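PDB 3EOI: PilM from Escherichia coli, which is of unknown function but is probably a plasmid-encoded protein linked to the making of a pilus. Local coordinates for residues 61-73 against 111-124. Sequence-based numbering, arbitrary orientation.
Sequences LISQQRVFVWAKE and LPAVIPDQVIIWMN
This is an antiparallel pairing of neighbouring strands, 66-72 and 119-123, in the middle of the five-stranded sheet. V69 with W122 and A71 with I120 are hydrogen-bonded pairs, and two more backbone hydrogen bonds join V67 and N124. The one between E73 N and Q118 O (2.9 Å) lies just beyond the paired strands. Residues 111-116 fold back over one face of this pair and cover the F68 and W70 rings. The F68 ring is sandwiched. M123 CG lies over one face, 3.8 Å from the ring centroid, and P112 CD over the other, at 4.0 Å. In M123, chi1 (-176°) sets CG over the ring, and the extended chi2 carries SD on to 3.3 Å from F68 CE1, a Met-aromatic contact oblique to the ring. I121 CD1 meets the ring edge. Replacing F68 by an alanine is likely to open a gap between P112 and M123 and cost L111, I115 and I121 their contacts with the ring. I115 CG1 lies over the six-membered ring of W70, and P116 CD reaches W70 NE1 (3.4 Å). On the sheet face that carries V69, A71, I120 and W122, V69 CG2 meets the W122 ring edge at CE3 (3.6 Å). A71 and W122 pack there on helix 10-34, as does V67. On the same face, I120 touches helix 77-84. Strands 59-63 and 92-95 flank the pair.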
ATOM      1  N   LEU A  61       3.730  -7.380  -1.639  1.00  8.35           N
ATOM      2  CA  LEU A  61       4.774  -8.323  -2.003  1.00  8.68           C
ATOM      3  C   LEU A  61       5.743  -8.394  -0.847  1.00  8.08           C
ATOM      4  O   LEU A  61       6.046  -7.392  -0.220  1.00 10.11           O
ATOM      5  CB  LEU A  61       5.554  -7.910  -3.268  1.00  9.45           C
ATOM      6  CG  LEU A  61       6.886  -8.651  -3.547  1.00 10.50           C
ATOM      7  CD1 LEU A  61       6.591 -10.028  -4.127  1.00 11.20           C
ATOM      8  CD2 LEU A  61       7.663  -7.787  -4.539  1.00 10.74           C
ATOM      9  N   ILE A  62       6.132  -9.613  -0.483  1.00  5.88           N
ATOM     10  CA  ILE A  62       7.229  -9.805   0.454  1.00  7.01           C
ATOM     11  C   ILE A  62       8.510 -10.114  -0.328  1.00  8.60           C
ATOM     12  O   ILE A  62       8.518 -11.020  -1.155  1.00  8.79           O
ATOM     13  CB  ILE A  62       6.946 -10.966   1.431  1.00  7.67           C
ATOM     14  CG1 ILE A  62       5.599 -10.733   2.157  1.00  8.91           C
ATOM     15  CG2 ILE A  62       8.160 -11.142   2.368  1.00 10.18           C
ATOM     16  CD1 ILE A  62       5.012 -12.007   2.813  1.00  8.31           C
ATOM     17  N   SER A  63       9.561  -9.328  -0.109  1.00  8.10           N
ATOM     18  CA  SER A  63      10.818  -9.484  -0.856  1.00  8.56           C
ATOM     19  C   SER A  63      11.998  -9.134   0.026  1.00  9.59           C
ATOM     20  O   SER A  63      11.971  -8.135   0.747  1.00  9.55           O
ATOM     21  CB  SER A  63      10.802  -8.544  -2.056  1.00 10.89           C
ATOM     22  OG  SER A  63      11.998  -8.727  -2.818  1.00 14.44           O
ATOM     23  N   GLN A  64      12.994 -10.004   0.036  1.00 10.39           N
ATOM     24  CA  GLN A  64      14.134  -9.796   0.894  1.00 11.76           C
ATOM     25  C   GLN A  64      13.677  -9.499   2.348  1.00 10.43           C
ATOM     26  O   GLN A  64      14.227  -8.642   3.060  1.00 11.23           O
ATOM     27  CB  GLN A  64      14.995  -8.656   0.350  1.00 16.26           C
ATOM     28  CG  GLN A  64      15.484  -8.957  -1.096  1.00 29.00           C
ATOM     29  CD  GLN A  64      16.449 -10.154  -1.179  1.00 21.46           C
ATOM     30  OE1 GLN A  64      16.075 -11.259  -1.614  1.00 30.02           O
ATOM     31  NE2 GLN A  64      17.707  -9.929  -0.762  1.00 29.34           N
ATOM     32  N   GLN A  65      12.700 -10.285   2.773  1.00  8.98           N
ATOM     33  CA  GLN A  65      12.167 -10.230   4.167  1.00  8.70           C
ATOM     34  C   GLN A  65      11.490  -8.910   4.596  1.00  8.19           C
ATOM     35  O   GLN A  65      11.190  -8.711   5.776  1.00 10.94           O
ATOM     36  CB  GLN A  65      13.232 -10.633   5.180  1.00 10.68           C
ATOM     37  CG  GLN A  65      13.930 -11.979   4.829  1.00 14.56           C
ATOM     38  CD  GLN A  65      15.014 -12.283   5.799  1.00 13.78           C
ATOM     39  OE1 GLN A  65      14.784 -12.261   7.012  1.00 16.90           O
ATOM     40  NE2 GLN A  65      16.221 -12.430   5.296  1.00 14.94           N
ATOM     41  N   ARG A  66      11.183  -8.046   3.640  1.00  7.58           N
ATOM     42  CA  ARG A  66      10.400  -6.857   3.961  1.00  9.67           C
ATOM     43  C   ARG A  66       9.116  -6.979   3.192  1.00  9.57           C
ATOM     44  O   ARG A  66       9.092  -7.575   2.121  1.00  8.87           O
ATOM     45  CB  ARG A  66      11.144  -5.583   3.567  1.00 11.67           C
ATOM     46  CG  ARG A  66      12.364  -5.361   4.486  1.00 12.78           C
ATOM     47  CD  ARG A  66      13.142  -4.099   4.154  1.00 15.17           C
ATOM     48  NE  ARG A  66      13.910  -4.271   2.929  1.00 15.43           N
ATOM     49  CZ  ARG A  66      15.093  -3.684   2.706  1.00 16.30           C
ATOM     50  NH1 ARG A  66      15.739  -3.931   1.568  1.00 15.34           N
ATOM     51  NH2 ARG A  66      15.613  -2.865   3.622  1.00 15.50           N
ATOM     52  N   VAL A  67       8.067  -6.398   3.715  1.00  8.15           N
ATOM     53  CA  VAL A  67       6.812  -6.394   3.027  1.00  7.45           C
ATOM     54  C   VAL A  67       6.513  -4.981   2.520  1.00  7.75           C
ATOM     55  O   VAL A  67       6.759  -3.944   3.204  1.00  8.70           O
ATOM     56  CB  VAL A  67       5.648  -6.852   3.946  1.00  7.27           C
ATOM     57  CG1 VAL A  67       5.440  -5.959   5.182  1.00  9.33           C
ATOM     58  CG2 VAL A  67       4.315  -7.017   3.152  1.00 10.07           C
ATOM     59  N   PHE A  68       5.951  -4.959   1.321  1.00  6.26           N
ATOM     60  CA  PHE A  68       5.633  -3.723   0.605  1.00  6.12           C
ATOM     61  C   PHE A  68       4.145  -3.779   0.246  1.00  7.49           C
ATOM     62  O   PHE A  68       3.651  -4.809  -0.314  1.00  7.64           O
ATOM     63  CB  PHE A  68       6.363  -3.688  -0.729  1.00  8.99           C
ATOM     64  CG  PHE A  68       7.854  -3.702  -0.628  1.00  8.59           C
ATOM     65  CD1 PHE A  68       8.588  -2.533  -0.777  1.00 10.65           C
ATOM     66  CD2 PHE A  68       8.545  -4.913  -0.379  1.00 11.56           C
ATOM     67  CE1 PHE A  68      10.004  -2.553  -0.653  1.00 11.10           C
ATOM     68  CE2 PHE A  68       9.909  -4.924  -0.251  1.00 10.47           C
ATOM     69  CZ  PHE A  68      10.643  -3.763  -0.392  1.00 13.67           C
ATOM     70  N   VAL A  69       3.447  -2.678   0.502  1.00  5.81           N
ATOM     71  CA  VAL A  69       2.024  -2.578   0.227  1.00  6.13           C
ATOM     72  C   VAL A  69       1.848  -1.245  -0.510  1.00  8.23           C
ATOM     73  O   VAL A  69       2.399  -0.211  -0.093  1.00  7.80           O
ATOM     74  CB  VAL A  69       1.176  -2.533   1.534  1.00  6.45           C
ATOM     75  CG1 VAL A  69      -0.297  -2.308   1.234  1.00 11.37           C
ATOM     76  CG2 VAL A  69       1.409  -3.797   2.322  1.00 11.83           C
ATOM     77  N   TRP A  70       1.131  -1.267  -1.613  1.00  7.07           N
ATOM     78  CA  TRP A  70       1.071  -0.031  -2.396  1.00  5.83           C
ATOM     79  C   TRP A  70      -0.229   0.166  -3.156  1.00  7.42           C
ATOM     80  O   TRP A  70      -1.006  -0.789  -3.412  1.00  7.27           O
ATOM     81  CB  TRP A  70       2.245   0.020  -3.386  1.00  7.27           C
ATOM     82  CG  TRP A  70       2.207  -1.031  -4.524  1.00  7.95           C
ATOM     83  CD1 TRP A  70       1.571  -0.920  -5.713  1.00  8.23           C
ATOM     84  CD2 TRP A  70       2.807  -2.334  -4.507  1.00  6.57           C
ATOM     85  NE1 TRP A  70       1.780  -2.043  -6.472  1.00  8.41           N
ATOM     86  CE2 TRP A  70       2.510  -2.950  -5.737  1.00  8.02           C
ATOM     87  CE3 TRP A  70       3.579  -3.033  -3.573  1.00  8.31           C
ATOM     88  CZ2 TRP A  70       2.943  -4.206  -6.047  1.00  9.00           C
ATOM     89  CZ3 TRP A  70       4.002  -4.339  -3.901  1.00  8.16           C
ATOM     90  CH2 TRP A  70       3.666  -4.899  -5.146  1.00  8.95           C
ATOM     91  N   ALA A  71      -0.443   1.442  -3.487  1.00  8.48           N
ATOM     92  CA  ALA A  71      -1.613   1.819  -4.314  1.00  9.79           C
ATOM     93  C   ALA A  71      -1.257   2.964  -5.239  1.00 10.22           C
ATOM     94  O   ALA A  71      -0.376   3.768  -4.947  1.00 11.01           O
ATOM     95  CB  ALA A  71      -2.820   2.169  -3.439  1.00 10.92           C
ATOM     96  N   LYS A  72      -1.933   3.019  -6.390  1.00 11.24           N
ATOM     97  CA  LYS A  72      -1.710   4.082  -7.361  1.00 13.36           C
ATOM     98  C   LYS A  72      -1.954   5.442  -6.703  1.00 10.82           C
ATOM     99  O   LYS A  72      -2.997   5.647  -6.117  1.00 10.73           O
ATOM    100  CB  LYS A  72      -2.671   3.909  -8.547  1.00 16.68           C
ATOM    101  CG  LYS A  72      -2.647   5.040  -9.581  1.00 32.58           C
ATOM    102  CD  LYS A  72      -3.097   4.570 -11.009  1.00 24.33           C
ATOM    103  CE  LYS A  72      -4.552   4.960 -11.349  1.00 33.37           C
ATOM    104  NZ  LYS A  72      -4.959   4.615 -12.775  1.00 28.38           N
ATOM    105  N   GLU A  73      -1.006   6.361  -6.865  1.00  9.35           N
ATOM    106  CA  GLU A  73      -1.092   7.698  -6.230  1.00  8.90           C
ATOM    107  C   GLU A  73      -2.171   8.548  -6.915  1.00  8.39           C
ATOM    108  O   GLU A  73      -2.345   8.490  -8.119  1.00  9.01           O
ATOM    109  CB  GLU A  73       0.249   8.372  -6.424  1.00 12.55           C
ATOM    110  CG  GLU A  73       0.558   9.572  -5.611  1.00 25.20           C
ATOM    111  CD  GLU A  73       1.955  10.085  -5.969  1.00 14.53           C
ATOM    112  OE1 GLU A  73       2.428   9.801  -7.124  1.00 25.40           O
ATOM    113  OE2 GLU A  73       2.577  10.767  -5.134  1.00 25.17           O
ATOM    114  N   LEU A 111      14.575  -1.360  -4.687  1.00 12.65           N
ATOM    115  CA  LEU A 111      13.193  -1.781  -4.706  1.00 13.09           C
ATOM    116  C   LEU A 111      13.005  -3.012  -5.575  1.00 13.60           C
ATOM    117  O   LEU A 111      13.655  -3.173  -6.613  1.00 12.51           O
ATOM    118  CB  LEU A 111      12.325  -0.663  -5.286  1.00 13.71           C
ATOM    119  CG  LEU A 111      12.000   0.500  -4.405  1.00 19.34           C
ATOM    120  CD1 LEU A 111      11.126   1.397  -5.244  1.00 16.04           C
ATOM    121  CD2 LEU A 111      11.197   0.005  -3.204  1.00 15.90           C
ATOM    122  N   PRO A 112      12.038  -3.871  -5.197  1.00 13.22           N
ATOM    123  CA  PRO A 112      11.728  -4.950  -6.134  1.00 12.89           C
ATOM    124  C   PRO A 112      11.291  -4.353  -7.485  1.00 13.25           C
ATOM    125  O   PRO A 112      10.551  -3.402  -7.525  1.00 13.51           O
ATOM    126  CB  PRO A 112      10.526  -5.653  -5.471  1.00 13.16           C
ATOM    127  CG  PRO A 112      10.676  -5.393  -4.016  1.00 14.57           C
ATOM    128  CD  PRO A 112      11.361  -4.015  -3.895  1.00 13.62           C
ATOM    129  N   ALA A 113      11.695  -4.969  -8.584  1.00 11.80           N
ATOM    130  CA  ALA A 113      11.416  -4.434  -9.905  1.00 11.70           C
ATOM    131  C   ALA A 113       9.946  -4.521 -10.274  1.00 10.76           C
ATOM    132  O   ALA A 113       9.517  -3.931 -11.263  1.00 13.15           O
ATOM    133  CB  ALA A 113      12.229  -5.177 -10.963  1.00 13.02           C
ATOM    134  N   VAL A 114       9.166  -5.273  -9.519  1.00  9.80           N
ATOM    135  CA  VAL A 114       7.744  -5.375  -9.841  1.00  9.51           C
ATOM    136  C   VAL A 114       6.849  -4.330  -9.161  1.00 10.46           C
ATOM    137  O   VAL A 114       5.629  -4.371  -9.330  1.00 11.49           O
ATOM    138  CB  VAL A 114       7.218  -6.797  -9.585  1.00  9.90           C
ATOM    139  CG1 VAL A 114       8.031  -7.745 -10.402  1.00 11.75           C
ATOM    140  CG2 VAL A 114       7.306  -7.135  -8.109  1.00 13.94           C
ATOM    141  N   ILE A 115       7.444  -3.378  -8.453  1.00  9.75           N
ATOM    142  CA  ILE A 115       6.644  -2.280  -7.927  1.00 12.14           C
ATOM    143  C   ILE A 115       6.598  -1.128  -8.930  1.00 12.28           C
ATOM    144  O   ILE A 115       7.642  -0.644  -9.366  1.00 12.98           O
ATOM    145  CB  ILE A 115       7.209  -1.829  -6.640  1.00 12.73           C
ATOM    146  CG1 ILE A 115       7.213  -3.032  -5.673  1.00 16.02           C
ATOM    147  CG2 ILE A 115       6.369  -0.668  -6.137  1.00 15.14           C
ATOM    148  CD1 ILE A 115       7.886  -2.733  -4.420  1.00 15.98           C
ATOM    149  N   PRO A 116       5.397  -0.688  -9.305  1.00 11.40           N
ATOM    150  CA  PRO A 116       5.329   0.373 -10.320  1.00 12.80           C
ATOM    151  C   PRO A 116       5.638   1.771  -9.752  1.00 12.93           C
ATOM    152  O   PRO A 116       5.644   1.958  -8.535  1.00 11.73           O
ATOM    153  CB  PRO A 116       3.869   0.299 -10.835  1.00 14.06           C
ATOM    154  CG  PRO A 116       3.141  -0.645  -9.873  1.00 15.74           C
ATOM    155  CD  PRO A 116       4.063  -1.057  -8.786  1.00 13.68           C
ATOM    156  N   ASP A 117       5.922   2.710 -10.656  1.00 12.17           N
ATOM    157  CA  ASP A 117       6.120   4.091 -10.298  1.00 13.38           C
ATOM    158  C   ASP A 117       4.774   4.725  -9.970  1.00 12.94           C
ATOM    159  O   ASP A 117       3.714   4.181 -10.307  1.00 12.40           O
ATOM    160  CB  ASP A 117       6.752   4.834 -11.468  1.00 16.81           C
ATOM    161  CG  ASP A 117       8.202   4.508 -11.634  1.00 21.21           C
ATOM    162  OD1 ASP A 117       8.838   4.122 -10.620  1.00 19.37           O
ATOM    163  OD2 ASP A 117       8.707   4.617 -12.781  1.00 20.13           O
ATOM    164  N   GLN A 118       4.828   5.890  -9.333  1.00 13.13           N
ATOM    165  CA  GLN A 118       3.628   6.704  -9.109  1.00 13.22           C
ATOM    166  C   GLN A 118       2.671   5.951  -8.198  1.00 12.60           C
ATOM    167  O   GLN A 118       1.437   5.916  -8.400  1.00 12.71           O
ATOM    168  CB  GLN A 118       2.952   7.080 -10.434  1.00 17.70           C
ATOM    169  CG  GLN A 118       3.950   7.761 -11.397  1.00 29.70           C
ATOM    170  CD  GLN A 118       3.295   8.540 -12.521  1.00 23.00           C
ATOM    171  OE1 GLN A 118       2.275   8.139 -13.087  1.00 30.74           O
ATOM    172  NE2 GLN A 118       3.905   9.683 -12.855  1.00 31.56           N
ATOM    173  N   VAL A 119       3.265   5.288  -7.188  1.00 12.03           N
ATOM    174  CA  VAL A 119       2.472   4.726  -6.084  1.00 10.31           C
ATOM    175  C   VAL A 119       2.835   5.328  -4.751  1.00 10.64           C
ATOM    176  O   VAL A 119       3.939   5.846  -4.571  1.00  9.81           O
ATOM    177  CB  VAL A 119       2.595   3.144  -5.997  1.00 12.03           C
ATOM    178  CG1 VAL A 119       2.092   2.488  -7.266  1.00 10.46           C
ATOM    179  CG2 VAL A 119       4.008   2.701  -5.757  1.00 11.40           C
ATOM    180  N   ILE A 120       1.874   5.272  -3.824  1.00  8.61           N
ATOM    181  CA  ILE A 120       2.200   5.440  -2.425  1.00  8.28           C
ATOM    182  C   ILE A 120       2.434   4.073  -1.822  1.00  8.08           C
ATOM    183  O   ILE A 120       1.672   3.100  -2.130  1.00  7.80           O
ATOM    184  CB  ILE A 120       1.060   6.132  -1.673  1.00  9.45           C
ATOM    185  CG1 ILE A 120       0.909   7.597  -2.152  1.00  7.89           C
ATOM    186  CG2 ILE A 120       1.348   6.052  -0.143  1.00 10.66           C
ATOM    187  CD1 ILE A 120      -0.344   8.284  -1.640  1.00 13.36           C
ATOM    188  N   ILE A 121       3.473   3.979  -0.996  1.00  7.54           N
ATOM    189  CA  ILE A 121       3.917   2.667  -0.544  1.00  8.23           C
ATOM    190  C   ILE A 121       4.245   2.626   0.909  1.00  8.74           C
ATOM    191  O   ILE A 121       4.607   3.656   1.500  1.00  9.08           O
ATOM    192  CB  ILE A 121       5.142   2.179  -1.383  1.00  9.61           C
ATOM    193  CG1 ILE A 121       5.468   0.704  -1.108  1.00  9.09           C
ATOM    194  CG2 ILE A 121       6.349   3.105  -1.162  1.00  9.96           C
ATOM    195  CD1 ILE A 121       6.155   0.079  -2.309  1.00 12.82           C
ATOM    196  N   TRP A 122       3.997   1.443   1.500  1.00  7.51           N
ATOM    197  CA  TRP A 122       4.353   1.203   2.900  1.00  7.69           C
ATOM    198  C   TRP A 122       5.278   0.010   2.907  1.00  7.89           C
ATOM    199  O   TRP A 122       4.976  -1.034   2.271  1.00 10.10           O
ATOM    200  CB  TRP A 122       3.073   0.916   3.686  1.00  9.08           C
ATOM    201  CG  TRP A 122       3.232   0.496   5.150  1.00 10.93           C
ATOM    202  CD1 TRP A 122       3.362   1.327   6.219  1.00 10.42           C
ATOM    203  CD2 TRP A 122       3.117  -0.834   5.695  1.00  9.99           C
ATOM    204  NE1 TRP A 122       3.375   0.594   7.408  1.00 11.18           N
ATOM    205  CE2 TRP A 122       3.230  -0.728   7.105  1.00 10.53           C
ATOM    206  CE3 TRP A 122       3.002  -2.122   5.114  1.00  9.24           C
ATOM    207  CZ2 TRP A 122       3.202  -1.848   7.950  1.00 10.19           C
ATOM    208  CZ3 TRP A 122       2.940  -3.232   5.973  1.00  9.51           C
ATOM    209  CH2 TRP A 122       3.031  -3.089   7.341  1.00 11.82           C
ATOM    210  N   MET A 123       6.439   0.165   3.504  1.00  7.80           N
ATOM    211  CA  MET A 123       7.388  -0.939   3.541  1.00  8.91           C
ATOM    212  C   MET A 123       7.741  -1.195   5.003  1.00  9.94           C
ATOM    213  O   MET A 123       8.142  -0.253   5.697  1.00 10.16           O
ATOM    214  CB  MET A 123       8.661  -0.572   2.764  1.00 10.38           C
ATOM    215  CG  MET A 123       9.671  -1.778   2.691  1.00 12.46           C
ATOM    216  SD  MET A 123      11.386  -1.398   2.108  1.00  9.00           S
ATOM    217  CE  MET A 123      11.781  -0.481   3.600  1.00 15.91           C
ATOM    218  N   ASN A 124       7.563  -2.431   5.453  1.00  9.20           N
ATOM    219  CA  ASN A 124       7.707  -2.755   6.878  1.00  9.42           C
ATOM    220  C   ASN A 124       8.096  -4.230   7.080  1.00 10.41           C
ATOM    221  O   ASN A 124       8.533  -4.954   6.153  1.00 10.92           O
ATOM    222  CB  ASN A 124       6.400  -2.483   7.606  1.00  9.10           C
ATOM    223  CG  ASN A 124       6.565  -2.452   9.152  1.00 10.44           C
ATOM    224  OD1 ASN A 124       7.508  -1.875   9.679  1.00  9.00           O
ATOM    225  ND2 ASN A 124       5.662  -3.135   9.870  1.00 10.12           N
ATOM    226  OXT ASN A 124       7.956  -4.765   8.175  1.00 11.42           O
TER